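DNA mismatch repair protein MutL (Aquifex aeolicus, PDB 6LZI) takes part in DNA mismatch repair, binding ADP in the Bergerat-fold ATPase domain described here and probably hydrolysing ATP there. Local coordinates at residues A[170-175]-A[201-206]; A[195-200]-A[205-210]. One frame throughout, in Å; residues are numbered along the deposited sequence.

Contact 1 of 2, residues A[170-175]-A[201-206]; sequences YALTNP and EEVFQT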
# COMPACT_ATOMS: atom_id res chain seq x y z
N TYR A 170 3.09 -2.47 -1.64
CA TYR A 170 3.76 -1.23 -1.27
C TYR A 170 5.05 -1.50 -0.47
O TYR A 170 6.06 -0.79 -0.59
CB TYR A 170 2.83 -0.40 -0.39
CG TYR A 170 1.79 0.36 -1.14
CD1 TYR A 170 2.14 1.38 -1.93
CD2 TYR A 170 0.43 0.09 -0.97
CE1 TYR A 170 1.22 2.13 -2.58
CE2 TYR A 170 -0.54 0.85 -1.64
CZ TYR A 170 -0.11 1.86 -2.46
OH TYR A 170 -0.99 2.70 -3.11
N ALA A 171 5.02 -2.49 0.40
CA ALA A 171 6.26 -2.72 1.12
C ALA A 171 7.37 -3.20 0.20
O ALA A 171 8.56 -2.90 0.45
CB ALA A 171 6.14 -3.77 2.22
N LEU A 172 7.02 -3.94 -0.84
CA LEU A 172 8.07 -4.42 -1.74
C LEU A 172 8.75 -3.32 -2.55
O LEU A 172 9.88 -3.56 -3.02
CB LEU A 172 7.50 -5.49 -2.66
CG LEU A 172 7.28 -6.87 -1.94
CD1 LEU A 172 6.31 -7.81 -2.75
CD2 LEU A 172 8.55 -7.63 -1.58
N THR A 173 8.13 -2.15 -2.75
CA THR A 173 8.78 -1.07 -3.48
C THR A 173 9.20 0.07 -2.58
O THR A 173 9.64 1.10 -3.08
CB THR A 173 7.87 -0.53 -4.57
OG1 THR A 173 6.57 -0.24 -4.04
CG2 THR A 173 7.74 -1.62 -5.60
N ASN A 174 9.01 -0.08 -1.29
CA ASN A 174 9.34 0.98 -0.36
C ASN A 174 10.11 0.41 0.81
O ASN A 174 9.60 0.39 1.93
CB ASN A 174 8.06 1.66 0.11
CG ASN A 174 7.44 2.50 -0.98
OD1 ASN A 174 7.89 3.62 -1.23
ND2 ASN A 174 6.41 1.94 -1.68
N PRO A 175 11.31 -0.11 0.57
CA PRO A 175 11.98 -0.82 1.65
C PRO A 175 12.47 0.13 2.72
O PRO A 175 12.73 -0.33 3.80
CB PRO A 175 13.14 -1.56 0.94
CG PRO A 175 13.41 -0.74 -0.18
CD PRO A 175 12.07 -0.27 -0.69
N GLU A 201 12.71 -10.69 1.64
CA GLU A 201 12.78 -11.93 2.38
C GLU A 201 11.83 -11.90 3.58
O GLU A 201 11.21 -12.93 3.90
CB GLU A 201 14.23 -12.18 2.73
CG GLU A 201 14.97 -12.53 1.47
CD GLU A 201 16.43 -12.78 1.64
OE1 GLU A 201 17.03 -13.28 0.69
OE2 GLU A 201 16.98 -12.52 2.74
N GLU A 202 11.72 -10.74 4.23
CA GLU A 202 10.75 -10.60 5.33
C GLU A 202 9.33 -10.82 4.81
O GLU A 202 8.54 -11.52 5.45
CB GLU A 202 10.88 -9.23 6.00
CG GLU A 202 12.18 -9.00 6.75
CD GLU A 202 12.44 -10.04 7.84
OE1 GLU A 202 11.53 -10.38 8.65
OE2 GLU A 202 13.57 -10.55 7.85
N VAL A 203 9.01 -10.22 3.64
CA VAL A 203 7.65 -10.30 3.08
C VAL A 203 7.29 -11.74 2.76
O VAL A 203 6.19 -12.21 3.08
CB VAL A 203 7.51 -9.42 1.83
CG1 VAL A 203 6.17 -9.78 0.96
CG2 VAL A 203 7.50 -7.94 2.20
N PHE A 204 8.17 -12.45 2.07
CA PHE A 204 7.84 -13.79 1.61
C PHE A 204 8.30 -14.91 2.53
O PHE A 204 8.04 -16.09 2.23
CB PHE A 204 8.36 -13.99 0.19
CG PHE A 204 7.61 -13.14 -0.80
CD1 PHE A 204 6.29 -13.43 -1.15
CD2 PHE A 204 8.20 -11.99 -1.26
CE1 PHE A 204 5.59 -12.58 -2.02
CE2 PHE A 204 7.57 -11.12 -2.09
CZ PHE A 204 6.21 -11.40 -2.51
N GLN A 205 8.97 -14.58 3.65
CA GLN A 205 9.44 -15.52 4.65
C GLN A 205 10.28 -16.65 4.04
O GLN A 205 10.09 -17.83 4.30
CB GLN A 205 8.24 -16.08 5.44
CG GLN A 205 7.40 -14.97 6.03
CD GLN A 205 6.73 -15.35 7.31
OE1 GLN A 205 6.45 -16.53 7.56
NE2 GLN A 205 6.48 -14.37 8.16
N THR A 206 11.25 -16.26 3.21
CA THR A 206 12.12 -17.24 2.61
C THR A 206 13.40 -16.53 2.22
O THR A 206 13.42 -15.31 2.08
CB THR A 206 11.45 -17.90 1.40
OG1 THR A 206 12.30 -18.93 0.91
CG2 THR A 206 11.18 -16.83 0.34
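With CG anti to the carbonyl carbon (chi1 -75°) and the branch turned by a chi2 of 162°, Leu-172 sends both methyls across to Val-203 and Phe-204. Its CD1 meets the Phe-204 ring obliquely, 3.6 Å from CE2, and the two side chains run at about a right angle to each other. The second methyl fills the angle between the two partners: CD2 of Leu-172 lies 3.9 Å from CG2 of Val-203 and 3.7 Å from CE2 of Phe-204. That ring is backed by its own neighbour in sequence, since CG1 of Val-203 sits over the ring centre, 3.6 Å above the plane. Ala-171 adds a looser touch, its CB 4.4 Å from CG2 of Val-203. Cut back to an alanine, Leu-172 would lose both methyls, which is likely to open a gap beside the Phe-204 ring and leave Val-203 without its main apolar partner in helix 156-173. No hydrogen bond spans these side chains, although Arg-199, one turn before Val-203, donates through NH1 to the carbonyl oxygen of Ala-171. Leu-191 covers Ala-171 and Val-203, while Val-262 packs on Phe-204. The arrangement is buried apolar packing between two helix C-terminal ends, joining the Bergerat-fold ATPase part of MutL to the S5-like domain that follows.

Contact 2 of 2, residues A[195-200]-A[205-210]; sequences SLKERV and QTKTEE
The connection from a helix to an edge strand frames this contact, in which helix 196-204 meets Lys-207 and Thr-208 of the linking loop and Glu-210 of strand 209-213. Lys-197 makes the main bridge. Its chain leaves the helix with CG anti to the backbone N (chi1 -170°) and bends at chi4, which carries NZ to within 3.0 Å of the carbonyl oxygen of Thr-208 in a hydrogen bond. The ammonium approaches from above the carbonyl plane, 42° out of it. Farther back along the chain, CE of Lys-197 passes 3.6 Å from OG1 of Thr-208, and CD lies 3.9 Å from OE1 of Glu-210, whose other oxygen pairs with Arg-221. On the more buried side, CG1 of Val-200 touches CG2 of Thr-208 at 4.1 Å, the two side chains nearly perpendicular. The NZ atoms of Lys-207 and Lys-197 are modelled 2.7 Å apart, doubtfully close for two ammonium groups, although Glu-201, in a salt bridge with Lys-197, would offset part of the positive charge. Ser-195 and Glu-198 open the helix with a capping box. The whole is a helix packed through Leu-196 and Val-200 on strand 260-266 and tied by Lys-197 to the chain entering the edge strand of the S5-like domain.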
# COMPACT_ATOMS: atom_id res chain seq x y z
N SER A 195 17.15 -3.20 3.72
CA SER A 195 17.57 -3.22 2.35
C SER A 195 16.45 -3.87 1.55
O SER A 195 15.53 -4.47 2.12
CB SER A 195 18.85 -4.02 2.18
OG SER A 195 18.54 -5.40 2.32
N LEU A 196 16.52 -3.72 0.25
CA LEU A 196 15.47 -4.32 -0.58
C LEU A 196 15.45 -5.84 -0.42
O LEU A 196 14.38 -6.45 -0.26
CB LEU A 196 15.62 -3.94 -2.06
CG LEU A 196 14.60 -4.50 -3.07
CD1 LEU A 196 13.20 -4.15 -2.71
CD2 LEU A 196 14.93 -4.07 -4.51
N LYS A 197 16.63 -6.47 -0.50
CA LYS A 197 16.68 -7.93 -0.37
C LYS A 197 16.17 -8.40 0.98
O LYS A 197 15.41 -9.37 1.05
CB LYS A 197 18.12 -8.44 -0.62
CG LYS A 197 18.14 -9.96 -0.73
CD LYS A 197 19.53 -10.43 -1.06
CE LYS A 197 19.47 -11.78 -1.66
NZ LYS A 197 19.66 -12.56 -0.46
N GLU A 198 16.52 -7.69 2.06
CA GLU A 198 15.97 -8.00 3.38
C GLU A 198 14.45 -7.85 3.39
O GLU A 198 13.75 -8.67 4.02
CB GLU A 198 16.57 -7.11 4.46
CG GLU A 198 17.97 -7.48 4.76
CD GLU A 198 18.80 -6.31 5.26
OE1 GLU A 198 18.27 -5.17 5.44
OE2 GLU A 198 20.02 -6.53 5.46
N ARG A 199 13.94 -6.83 2.68
CA ARG A 199 12.51 -6.55 2.66
C ARG A 199 11.76 -7.63 1.87
O ARG A 199 10.71 -8.13 2.32
CB ARG A 199 12.28 -5.16 2.07
CG ARG A 199 10.82 -4.80 1.73
CD ARG A 199 9.89 -4.97 2.95
NE ARG A 199 10.27 -4.06 4.02
CZ ARG A 199 9.88 -2.80 4.13
NH1 ARG A 199 9.09 -2.15 3.26
NH2 ARG A 199 10.26 -2.15 5.23
N VAL A 200 12.31 -8.06 0.74
CA VAL A 200 11.72 -9.19 0.03
C VAL A 200 11.63 -10.40 0.92
O VAL A 200 10.62 -11.10 0.93
CB VAL A 200 12.53 -9.48 -1.24
CG1 VAL A 200 11.98 -10.71 -1.91
CG2 VAL A 200 12.28 -8.31 -2.15
N GLN A 205 8.97 -14.58 3.65
CA GLN A 205 9.44 -15.52 4.65
C GLN A 205 10.28 -16.65 4.04
O GLN A 205 10.09 -17.83 4.30
CB GLN A 205 8.24 -16.08 5.44
CG GLN A 205 7.40 -14.97 6.03
CD GLN A 205 6.73 -15.35 7.31
OE1 GLN A 205 6.45 -16.53 7.56
NE2 GLN A 205 6.48 -14.37 8.16
N THR A 206 11.25 -16.26 3.21
CA THR A 206 12.12 -17.24 2.61
C THR A 206 13.40 -16.53 2.22
O THR A 206 13.42 -15.31 2.08
CB THR A 206 11.45 -17.90 1.40
OG1 THR A 206 12.30 -18.93 0.91
CG2 THR A 206 11.18 -16.83 0.34
N LYS A 207 14.45 -17.31 2.04
CA LYS A 207 15.72 -16.81 1.55
C LYS A 207 15.71 -16.80 0.03
O LYS A 207 15.17 -17.71 -0.60
CB LYS A 207 16.87 -17.67 2.07
CG LYS A 207 18.14 -17.43 1.33
CD LYS A 207 18.64 -16.02 1.58
CE LYS A 207 20.01 -15.83 1.01
NZ LYS A 207 20.42 -14.44 1.29
N THR A 208 16.25 -15.74 -0.54
CA THR A 208 16.26 -15.56 -1.98
C THR A 208 17.68 -15.40 -2.47
O THR A 208 18.60 -15.08 -1.72
CB THR A 208 15.43 -14.33 -2.43
OG1 THR A 208 16.11 -13.13 -2.08
CG2 THR A 208 13.94 -14.31 -1.89
N GLU A 209 17.82 -15.60 -3.77
CA GLU A 209 19.04 -15.31 -4.51
C GLU A 209 18.71 -14.13 -5.39
O GLU A 209 17.62 -14.10 -6.01
CB GLU A 209 19.51 -16.48 -5.38
CG GLU A 209 20.78 -16.15 -6.16
CD GLU A 209 21.32 -17.35 -6.95
OE1 GLU A 209 22.42 -17.22 -7.55
OE2 GLU A 209 20.67 -18.41 -6.96
N GLU A 210 19.60 -13.15 -5.40
CA GLU A 210 19.43 -11.95 -6.19
C GLU A 210 20.13 -12.14 -7.53
O GLU A 210 21.30 -12.48 -7.58
CB GLU A 210 20.04 -10.77 -5.43
CG GLU A 210 20.05 -9.45 -6.19
CD GLU A 210 20.48 -8.29 -5.32
OE1 GLU A 210 20.89 -8.51 -4.16
OE2 GLU A 210 20.37 -7.15 -5.80

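In the fold
Following the chain from the N terminus, helix 156-173 leads into the antiparallel strands 178-183 and 186-191 at one edge of the eight-stranded ATPase sheet, and then into helix 196-204. Contact 1 closes this longer loop by bringing the C-terminal ends of the two helices together. Contact 2 closes a much shorter one, in which the chain turns after helix 196-204 and enters strand 209-213, the edge of the five-stranded sheet. The two loops cross: contact 2 starts inside the loop of contact 1 and ends beyond it. Their centres are about 7 Å apart, and Glu-201 links them by accepting from N of Thr-208. Contact 1 ties helix 156-173 to helix 196-204, which contact 2 fixes to the second domain's edge strand.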